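Local coordinates for protein glycosyl hydrolase BlGH5_18 (Bifidobacterium longum subsp. infantis, PDB 7LQX) that is a glycoside hydrolase of family 5, subfamily 18, that probably cleaves glycosidic bonds during the breakdown of N-glycans by a gut bifidobacterium, at residues V28-S33 against K49-R54; G35-W40 against R64-W69; I369-N374 against V406-A411. All blocks are in the same frame, centred on the assembly; numbering follows the deposited sequence. Where two conformers were deposited one is given.

Contact 1. Residues V28-S33 against K49-R54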
loop_
_atom_site.group_PDB
_atom_site.type_symbol
_atom_site.label_atom_id
_atom_site.label_comp_id
_atom_site.label_asym_id
_atom_site.label_seq_id
_atom_site.Cartn_x
_atom_site.Cartn_y
_atom_site.Cartn_z
ATOM N N VAL A 28 9.622 -1.575 -25.802
ATOM C CA VAL A 28 8.318 -1.713 -25.166
ATOM C C VAL A 28 8.415 -1.443 -23.674
ATOM O O VAL A 28 9.433 -1.707 -23.027
ATOM C CB VAL A 28 7.660 -3.095 -25.400
ATOM C CG1 VAL A 28 7.367 -3.307 -26.867
ATOM C CG2 VAL A 28 8.533 -4.210 -24.857
ATOM N N ASN A 29 7.328 -0.903 -23.140
ATOM C CA ASN A 29 7.069 -0.899 -21.710
ATOM C C ASN A 29 6.635 -2.303 -21.334
ATOM O O ASN A 29 5.612 -2.788 -21.821
ATOM C CB ASN A 29 5.972 0.115 -21.418
ATOM C CG ASN A 29 6.466 1.540 -21.580
ATOM O OD1 ASN A 29 7.151 2.058 -20.704
ATOM N ND2 ASN A 29 6.141 2.169 -22.711
ATOM N N TYR A 30 7.431 -2.965 -20.504
ATOM C CA TYR A 30 7.268 -4.393 -20.245
ATOM C C TYR A 30 6.268 -4.606 -19.120
ATOM O O TYR A 30 6.529 -4.245 -17.970
ATOM C CB TYR A 30 8.621 -5.033 -19.934
ATOM C CG TYR A 30 8.525 -6.478 -19.521
ATOM C CD1 TYR A 30 7.723 -7.356 -20.214
ATOM C CD2 TYR A 30 9.246 -6.963 -18.437
ATOM C CE1 TYR A 30 7.615 -8.694 -19.830
ATOM C CE2 TYR A 30 9.163 -8.288 -18.060
ATOM C CZ TYR A 30 8.349 -9.150 -18.754
ATOM O OH TYR A 30 8.271 -10.464 -18.335
ATOM N N THR A 31 5.121 -5.177 -19.475
ATOM C CA THR A 31 4.122 -5.619 -18.521
ATOM C C THR A 31 4.206 -7.138 -18.426
ATOM O O THR A 31 3.800 -7.828 -19.372
ATOM C CB THR A 31 2.734 -5.174 -18.984
ATOM O OG1 THR A 31 2.578 -5.415 -20.390
ATOM C CG2 THR A 31 2.526 -3.692 -18.730
ATOM N N PRO A 32 4.750 -7.702 -17.349
ATOM C CA PRO A 32 4.940 -9.158 -17.299
ATOM C C PRO A 32 3.649 -9.915 -17.570
ATOM O O PRO A 32 2.587 -9.587 -17.038
ATOM C CB PRO A 32 5.462 -9.400 -15.876
ATOM C CG PRO A 32 6.156 -8.115 -15.515
ATOM C CD PRO A 32 5.345 -7.021 -16.180
ATOM N N SER A 33 3.746 -10.930 -18.429
ATOM C CA SER A 33 2.566 -11.700 -18.789
ATOM C C SER A 33 2.035 -12.493 -17.606
ATOM O O SER A 33 0.823 -12.711 -17.508
ATOM C CB SER A 33 2.890 -12.646 -19.941
ATOM O OG SER A 33 3.813 -13.642 -19.539
ATOM N N LYS A 49 11.920 -14.915 -19.352
ATOM C CA LYS A 49 12.745 -15.298 -20.490
ATOM C C LYS A 49 11.894 -15.423 -21.750
ATOM O O LYS A 49 12.269 -14.932 -22.820
ATOM C CB LYS A 49 13.474 -16.609 -20.203
ATOM C CG LYS A 49 14.439 -17.016 -21.308
ATOM C CD LYS A 49 15.216 -18.268 -20.938
ATOM C CE LYS A 49 16.132 -18.704 -22.073
ATOM N NZ LYS A 49 16.835 -19.977 -21.758
ATOM N N GLU A 50 10.734 -16.079 -21.635
ATOM C CA GLU A 50 9.872 -16.250 -22.797
ATOM C C GLU A 50 9.291 -14.917 -23.253
ATOM O O GLU A 50 9.257 -14.632 -24.457
ATOM C CB GLU A 50 8.761 -17.248 -22.491
ATOM C CG GLU A 50 7.872 -17.529 -23.686
ATOM C CD GLU A 50 8.610 -18.172 -24.847
ATOM O OE1 GLU A 50 9.781 -18.589 -24.687
ATOM O OE2 GLU A 50 8.008 -18.260 -25.936
ATOM N N ASP A 51 8.811 -14.097 -22.309
ATOM C CA ASP A 51 8.309 -12.771 -22.656
ATOM C C ASP A 51 9.373 -11.988 -23.420
ATOM O O ASP A 51 9.095 -11.358 -24.447
ATOM C CB ASP A 51 7.955 -11.976 -21.393
ATOM C CG ASP A 51 6.661 -12.412 -20.727
ATOM O OD1 ASP A 51 5.929 -13.267 -21.267
ATOM O OD2 ASP A 51 6.400 -11.863 -19.634
HETATM N N MSE A 52 10.600 -12.004 -22.913
HETATM C CA MSE A 52 11.678 -11.234 -23.513
HETATM C C MSE A 52 12.091 -11.773 -24.872
HETATM O O MSE A 52 12.430 -11.004 -25.774
HETATM C CB MSE A 52 12.897 -11.220 -22.592
HETATM C CG MSE A 52 12.677 -10.491 -21.303
HETATM SE SE MSE A 52 12.504 -8.588 -21.487
HETATM C CE MSE A 52 12.430 -8.144 -19.583
ATOM N N ARG A 53 12.084 -13.099 -25.015
ATOM C CA ARG A 53 12.375 -13.696 -26.312
ATOM C C ARG A 53 11.377 -13.215 -27.360
ATOM O O ARG A 53 11.760 -12.819 -28.466
ATOM C CB ARG A 53 12.355 -15.220 -26.195
ATOM C CG ARG A 53 12.750 -15.946 -27.469
ATOM C CD ARG A 53 12.564 -17.455 -27.337
ATOM N NE ARG A 53 11.150 -17.829 -27.337
ATOM C CZ ARG A 53 10.418 -17.985 -28.439
ATOM N NH1 ARG A 53 10.964 -17.804 -29.634
ATOM N NH2 ARG A 53 9.137 -18.318 -28.347
ATOM N N ARG A 54 10.089 -13.218 -27.017
ATOM C CA ARG A 54 9.071 -12.805 -27.979
ATOM C C ARG A 54 9.157 -11.314 -28.283
ATOM O O ARG A 54 8.964 -10.897 -29.431
ATOM C CB ARG A 54 7.696 -13.206 -27.452
ATOM C CG ARG A 54 7.570 -14.723 -27.344
ATOM C CD ARG A 54 6.158 -15.206 -27.091
ATOM N NE ARG A 54 6.156 -16.629 -26.753
ATOM C CZ ARG A 54 5.060 -17.372 -26.636
ATOM N NH1 ARG A 54 5.160 -18.655 -26.317
ATOM N NH2 ARG A 54 3.866 -16.836 -26.846
#
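Tyr30 and Ser33 converge on one carboxylate, that of Asp51. The phenol donates from Tyr30 OH to Asp51 OD2 at 2.7 Å, and this oxygen is met on its anti lone pair, with ring and carboxylate planes 76° apart. The same oxygen takes a second, nearly straight bond (174°) from Ser33 N, 3.1 Å from Asp51 OD2, on the syn side and somewhat out of plane. Ser33 OG adds a bond of 2.8 Å to the syn lone pair of Asp51 OD1. Three donors thus fix the rotation of a buried acid and would probably favour its charged form; aspartate suits the place because its short chain keeps the carboxylate close to the helix yet within reach of residues 30-33, where its two oxygens serve all three donors.

Tyr30 is held by its faces as well. Met52, deposited as selenomethionine, bends at chi2 (-70°) to carry SE over the ring, 4.8 Å from the Tyr30 centroid, a Met-aromatic contact, while Met52 CE lies 3.6 Å from Tyr30 CD2. Pro32 N covers the opposite face, toward the rim.

These groups join the end of strand 25-29 to helix 45-57 within the first beta-alpha-beta unit of a (beta/alpha)8 barrel. Met90 of helix 81-96 touches both Tyr30 and Met52, and Val63 of strand 62-65 backs Met52. Val48 and Ile55 of helix 45-57 and Val65 also pack against Tyr30.

Contact 2. Residues G35-W40 against R64-W69. With EDO (1,2-ethanediol), chain B.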
loop_
_atom_site.group_PDB
_atom_site.type_symbol
_atom_site.label_atom_id
_atom_site.label_comp_id
_atom_site.label_asym_id
_atom_site.label_seq_id
_atom_site.Cartn_x
_atom_site.Cartn_y
_atom_site.Cartn_z
ATOM N N GLY A 35 1.282 -12.217 -14.144
ATOM C CA GLY A 35 1.002 -11.434 -12.969
ATOM C C GLY A 35 1.064 -9.925 -13.117
ATOM O O GLY A 35 0.873 -9.228 -12.118
ATOM N N TRP A 36 1.301 -9.398 -14.312
ATOM C CA TRP A 36 1.399 -7.944 -14.456
ATOM C C TRP A 36 2.470 -7.459 -13.473
ATOM O O TRP A 36 3.450 -8.154 -13.225
ATOM C CB TRP A 36 0.021 -7.328 -14.297
ATOM C CG TRP A 36 -0.110 -5.864 -14.659
ATOM C CD1 TRP A 36 -0.011 -5.308 -15.903
ATOM C CD2 TRP A 36 -0.393 -4.781 -13.760
ATOM N NE1 TRP A 36 -0.216 -3.948 -15.832
ATOM C CE2 TRP A 36 -0.443 -3.601 -14.526
ATOM C CE3 TRP A 36 -0.590 -4.695 -12.383
ATOM C CZ2 TRP A 36 -0.702 -2.351 -13.958
ATOM C CZ3 TRP A 36 -0.844 -3.447 -11.815
ATOM C CH2 TRP A 36 -0.902 -2.294 -12.607
ATOM N N PHE A 37 2.307 -6.270 -12.894
ATOM C CA PHE A 37 3.281 -5.807 -11.897
ATOM C C PHE A 37 3.092 -6.444 -10.535
ATOM O O PHE A 37 3.844 -6.122 -9.610
ATOM C CB PHE A 37 3.304 -4.285 -11.850
ATOM C CG PHE A 37 3.642 -3.688 -13.179
ATOM C CD1 PHE A 37 4.868 -3.946 -13.766
ATOM C CD2 PHE A 37 2.722 -2.932 -13.871
ATOM C CE1 PHE A 37 5.174 -3.427 -15.013
ATOM C CE2 PHE A 37 3.023 -2.414 -15.118
ATOM C CZ PHE A 37 4.255 -2.663 -15.683
ATOM N N HIS A 38 2.145 -7.365 -10.402
ATOM C CA HIS A 38 2.113 -8.265 -9.257
ATOM C C HIS A 38 3.100 -9.416 -9.414
ATOM O O HIS A 38 3.297 -10.181 -8.464
ATOM C CB HIS A 38 0.677 -8.745 -9.032
ATOM C CG HIS A 38 -0.332 -7.641 -9.118
ATOM N ND1 HIS A 38 -0.205 -6.468 -8.406
ATOM C CD2 HIS A 38 -1.453 -7.505 -9.869
ATOM C CE1 HIS A 38 -1.219 -5.669 -8.692
ATOM N NE2 HIS A 38 -1.992 -6.275 -9.576
ATOM N N PHE A 39 3.736 -9.519 -10.588
ATOM C CA PHE A 39 4.813 -10.477 -10.820
ATOM C C PHE A 39 5.813 -10.486 -9.676
ATOM O O PHE A 39 6.308 -11.544 -9.276
ATOM C CB PHE A 39 5.524 -10.074 -12.125
ATOM C CG PHE A 39 6.812 -10.817 -12.386
ATOM C CD1 PHE A 39 8.006 -10.378 -11.837
ATOM C CD2 PHE A 39 6.824 -11.962 -13.163
ATOM C CE1 PHE A 39 9.187 -11.069 -12.054
ATOM C CE2 PHE A 39 8.008 -12.653 -13.392
ATOM C CZ PHE A 39 9.192 -12.198 -12.833
ATOM N N TRP A 40 6.158 -9.306 -9.167
ATOM C CA TRP A 40 7.252 -9.202 -8.214
ATOM C C TRP A 40 6.984 -9.943 -6.915
ATOM O O TRP A 40 7.932 -10.250 -6.182
ATOM C CB TRP A 40 7.489 -7.733 -7.901
ATOM C CG TRP A 40 7.836 -6.890 -9.081
ATOM C CD1 TRP A 40 7.056 -5.938 -9.663
ATOM C CD2 TRP A 40 9.064 -6.910 -9.822
ATOM N NE1 TRP A 40 7.722 -5.353 -10.716
ATOM C CE2 TRP A 40 8.951 -5.941 -10.841
ATOM C CE3 TRP A 40 10.245 -7.651 -9.722
ATOM C CZ2 TRP A 40 9.981 -5.682 -11.747
ATOM C CZ3 TRP A 40 11.262 -7.397 -10.631
ATOM C CH2 TRP A 40 11.120 -6.422 -11.629
ATOM N N ARG A 64 11.499 -1.025 -21.030
ATOM C CA ARG A 64 11.361 -0.206 -19.829
ATOM C C ARG A 64 10.661 -1.059 -18.780
ATOM O O ARG A 64 9.638 -1.683 -19.073
ATOM C CB ARG A 64 10.565 1.062 -20.149
ATOM C CG ARG A 64 10.356 2.022 -18.992
ATOM C CD ARG A 64 9.834 3.363 -19.498
ATOM N NE ARG A 64 9.367 4.196 -18.392
ATOM C CZ ARG A 64 8.143 4.709 -18.285
ATOM N NH1 ARG A 64 7.227 4.513 -19.224
ATOM N NH2 ARG A 64 7.842 5.438 -17.224
ATOM N N VAL A 65 11.231 -1.128 -17.582
ATOM C CA VAL A 65 10.712 -2.030 -16.565
ATOM C C VAL A 65 10.425 -1.291 -15.271
ATOM O O VAL A 65 11.045 -0.272 -14.950
ATOM C CB VAL A 65 11.640 -3.240 -16.328
ATOM C CG1 VAL A 65 11.908 -3.952 -17.645
ATOM C CG2 VAL A 65 12.935 -2.794 -15.682
ATOM N N PHE A 66 9.484 -1.850 -14.515
ATOM C CA PHE A 66 8.823 -1.180 -13.405
ATOM C C PHE A 66 8.763 -2.018 -12.137
ATOM O O PHE A 66 7.791 -2.750 -11.919
ATOM C CB PHE A 66 7.386 -0.819 -13.802
ATOM C CG PHE A 66 7.282 -0.013 -15.061
ATOM C CD1 PHE A 66 7.285 1.363 -14.997
ATOM C CD2 PHE A 66 7.189 -0.622 -16.296
ATOM C CE1 PHE A 66 7.191 2.123 -16.142
ATOM C CE2 PHE A 66 7.091 0.136 -17.456
ATOM C CZ PHE A 66 7.089 1.508 -17.375
ATOM N N PRO A 67 9.750 -1.892 -11.248
ATOM C CA PRO A 67 9.583 -2.416 -9.885
ATOM C C PRO A 67 8.524 -1.620 -9.134
ATOM O O PRO A 67 8.117 -0.529 -9.540
ATOM C CB PRO A 67 10.970 -2.237 -9.261
ATOM C CG PRO A 67 11.568 -1.096 -10.015
ATOM C CD PRO A 67 11.051 -1.214 -11.419
ATOM N N VAL A 68 8.066 -2.186 -8.018
ATOM C CA VAL A 68 6.976 -1.614 -7.225
ATOM C C VAL A 68 7.506 -1.190 -5.858
ATOM O O VAL A 68 8.146 -1.977 -5.150
ATOM C CB VAL A 68 5.798 -2.597 -7.129
ATOM C CG1 VAL A 68 4.754 -2.134 -6.126
ATOM C CG2 VAL A 68 5.182 -2.765 -8.502
ATOM N N TRP A 69 7.230 0.062 -5.490
ATOM C CA TRP A 69 7.929 0.710 -4.380
ATOM C C TRP A 69 7.669 0.059 -3.034
ATOM O O TRP A 69 8.635 -0.150 -2.280
ATOM C CB TRP A 69 7.550 2.195 -4.377
ATOM C CG TRP A 69 8.348 3.089 -3.493
ATOM C CD1 TRP A 69 9.453 2.771 -2.756
ATOM C CD2 TRP A 69 8.075 4.464 -3.243
ATOM N NE1 TRP A 69 9.900 3.884 -2.075
ATOM C CE2 TRP A 69 9.063 4.936 -2.358
ATOM C CE3 TRP A 69 7.104 5.359 -3.709
ATOM C CZ2 TRP A 69 9.100 6.259 -1.923
ATOM C CZ3 TRP A 69 7.145 6.668 -3.275
ATOM C CH2 TRP A 69 8.137 7.105 -2.391
HETATM C C1 EDO B . 2.039 -13.475 -9.133
HETATM O O1 EDO B . 1.046 -13.284 -10.142
HETATM C C2 EDO B . 1.457 -13.159 -7.760
HETATM O O2 EDO B . 0.904 -11.837 -7.748
#
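Phe37 and Val68 bring the two backbones within 7.3 Å, CA to CA, and Trp40 and Pro67 stand almost as near. The 3-10 turn starting at Phe37 belongs to the loop between strand 25-29 and helix 45-57 of the (beta/alpha)8 barrel, and packs on the irregular chain leaving the neighbouring strand 62-65, with Val68 as N-cap of the next helix. One hydrogen bond spans the gap: Trp40 NE1 donates to Phe66 O at 2.9 Å, bent to 142°, the donor tilted from the carbonyl plane. Tryptophan suits this place, pairing a polar N-H with a broad apolar surface. Pro67 CA lies over one face of the indole, toward its rim, and Phe39 CD1 over the other; Val68 CG2 touches Trp40 CD1 at 3.9 Å.

Phe37 leans obliquely on Phe66, planes at 70°, with Phe37 CZ 3.6 Å from Phe66 CD2. Its CG lies anti to the carbonyl carbon (chi1 -58°), which sends the ring toward Phe66 while CB faces Val68 CG2.

Met90 and Asp86 of helix 81-96 touch Trp40, Val87 of the same helix touches Pro67, and Leu110 of strand 109-110 meets both Phe37 and Phe66.

Contact 3. Residues I369-N374 against V406-A411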
loop_
_atom_site.group_PDB
_atom_site.type_symbol
_atom_site.label_atom_id
_atom_site.label_comp_id
_atom_site.label_asym_id
_atom_site.label_seq_id
_atom_site.Cartn_x
_atom_site.Cartn_y
_atom_site.Cartn_z
ATOM N N ILE A 369 5.119 30.719 -28.280
ATOM C CA ILE A 369 4.537 30.589 -26.949
ATOM C C ILE A 369 5.153 31.660 -26.057
ATOM O O ILE A 369 6.359 31.629 -25.786
ATOM C CB ILE A 369 4.814 29.193 -26.369
ATOM C CG1 ILE A 369 4.215 28.097 -27.246
ATOM C CG2 ILE A 369 4.258 29.072 -24.962
ATOM C CD1 ILE A 369 4.665 26.686 -26.877
ATOM N N GLU A 370 4.326 32.594 -25.584
ATOM C CA GLU A 370 4.792 33.602 -24.641
ATOM C C GLU A 370 5.134 32.945 -23.311
ATOM O O GLU A 370 4.346 32.158 -22.773
ATOM C CB GLU A 370 3.713 34.662 -24.424
ATOM C CG GLU A 370 3.525 35.601 -25.596
ATOM C CD GLU A 370 4.710 36.532 -25.806
ATOM O OE1 GLU A 370 5.363 36.922 -24.812
ATOM O OE2 GLU A 370 4.991 36.877 -26.970
ATOM N N VAL A 371 6.300 33.287 -22.769
ATOM C CA VAL A 371 6.795 32.652 -21.556
ATOM C C VAL A 371 7.002 33.680 -20.451
ATOM O O VAL A 371 7.176 34.878 -20.701
ATOM C CB VAL A 371 8.074 31.824 -21.799
ATOM C CG1 VAL A 371 7.765 30.625 -22.675
ATOM C CG2 VAL A 371 9.173 32.667 -22.426
ATOM N N ASP A 372 6.959 33.181 -19.211
ATOM C CA ASP A 372 7.157 33.986 -18.011
ATOM C C ASP A 372 8.652 34.125 -17.735
ATOM O O ASP A 372 9.497 33.731 -18.543
ATOM C CB ASP A 372 6.380 33.397 -16.828
ATOM C CG ASP A 372 6.906 32.029 -16.363
ATOM O OD1 ASP A 372 8.049 31.652 -16.693
ATOM O OD2 ASP A 372 6.162 31.316 -15.656
ATOM N N GLU A 373 8.986 34.697 -16.572
ATOM C CA GLU A 373 10.374 34.981 -16.229
ATOM C C GLU A 373 11.195 33.717 -16.017
ATOM O O GLU A 373 12.426 33.787 -16.052
ATOM C CB GLU A 373 10.430 35.859 -14.976
ATOM C CG GLU A 373 9.992 35.160 -13.697
ATOM N N ASN A 374 10.550 32.572 -15.806
ATOM C CA ASN A 374 11.241 31.301 -15.658
ATOM C C ASN A 374 11.332 30.523 -16.964
ATOM O O ASN A 374 11.921 29.435 -16.984
ATOM C CB ASN A 374 10.542 30.422 -14.613
ATOM C CG ASN A 374 10.344 31.128 -13.286
ATOM O OD1 ASN A 374 9.252 31.104 -12.715
ATOM N ND2 ASN A 374 11.398 31.757 -12.785
ATOM N N VAL A 406 8.220 27.491 -30.581
ATOM C CA VAL A 406 9.313 28.237 -29.976
ATOM C C VAL A 406 8.738 29.160 -28.913
ATOM O O VAL A 406 7.564 29.533 -28.946
ATOM C CB VAL A 406 10.132 29.050 -31.001
ATOM C CG1 VAL A 406 10.738 28.139 -32.052
ATOM C CG2 VAL A 406 9.278 30.131 -31.638
ATOM N N THR A 407 9.582 29.523 -27.949
ATOM C CA THR A 407 9.166 30.526 -26.989
ATOM C C THR A 407 9.329 31.927 -27.576
ATOM O O THR A 407 10.018 32.148 -28.580
ATOM C CB THR A 407 9.998 30.452 -25.711
ATOM O OG1 THR A 407 11.330 30.890 -26.001
ATOM C CG2 THR A 407 10.004 29.039 -25.141
ATOM N N SER A 408 8.708 32.889 -26.890
ATOM C CA SER A 408 8.853 34.293 -27.263
ATOM C C SER A 408 10.308 34.753 -27.240
ATOM O O SER A 408 10.692 35.604 -28.044
ATOM C CB SER A 408 7.970 35.153 -26.355
ATOM O OG SER A 408 8.089 34.766 -24.995
ATOM N N ALA A 409 11.134 34.209 -26.346
ATOM C CA ALA A 409 12.555 34.543 -26.347
ATOM C C ALA A 409 13.255 34.002 -27.590
ATOM O O ALA A 409 14.001 34.724 -28.258
ATOM C CB ALA A 409 13.209 34.014 -25.070
ATOM N N THR A 410 13.013 32.736 -27.929
ATOM C CA THR A 410 13.618 32.168 -29.134
ATOM C C THR A 410 13.165 32.918 -30.377
ATOM O O THR A 410 13.949 33.115 -31.314
ATOM C CB THR A 410 13.264 30.684 -29.207
ATOM O OG1 THR A 410 13.829 30.036 -28.063
ATOM C CG2 THR A 410 13.789 30.038 -30.465
ATOM N N ALA A 411 11.911 33.378 -30.387
ATOM C CA ALA A 411 11.389 34.091 -31.543
ATOM C C ALA A 411 12.131 35.394 -31.799
ATOM O O ALA A 411 12.022 35.939 -32.898
ATOM C CB ALA A 411 9.897 34.375 -31.353
#
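Ser408 reaches across to both Glu370 and Val371. Its CB lies 3.5 Å from both Glu370 OE1 and OE2, the glutamate chain folding back at chi2 (-69°) to bring its carboxylate alongside. One bond further, Ser408 OG, set between the backbone N and the carbonyl carbon (chi1 45°), accepts a hydrogen bond from Val371 N at 3.2 Å and touches Val371 CG2. Serine is apt because its short hydroxyl stands in for the carbonyl that a continuing strand would offer. Replaced by an alanine, this position is likely to leave Val371 N without its acceptor and the chain beyond Ile369 freer to shift.

The two segments carry on from neighbouring strands, 365-369 and 403-407, of a three-stranded parallel sheet, which lies apart from the catalytic barrel's eight strands. Ile369 pairs with Thr407 in the parallel manner, bonding the residues on either side of Thr407: Ile369 N gives to Val406 O at 2.8 Å, and Ser408 N gives to Ile369 O at 2.9 Å, from above the carbonyl plane. Ile369 and Thr407 point to the same face, where Phe264 of helix 248-264 covers both.

Val371 CG1 packs on Thr407 CG2 at 3.7 Å. The threonine hydroxyl serves its own segment: Thr407 OG1 accepts from Thr410 N at 3.2 Å, an ST motif at the head of residues 408-411, whose backbone angles are helical.

From the N terminus, strand 25-29 leads into contact 1, which closes the loop from 28-33 to helix 45-57. Before that helix begins, 35-40 opens contact 2, which closes only at the end of strand 62-65 and beyond, so the two contacts cross. They also touch, since Asn29 and Tyr30 meet Arg64 and Phe37 packs on Tyr30; their centres are about 12 Å apart. Together they tie the first two barrel strands, the helix between them and the long loop ahead of it. Contact 3 follows in series, far along the chain, joining two strands of the C-terminal sheet around helix 388-399. Its centre lies about 40 Å from that of contact 2, on the opposite side of the chain's centre.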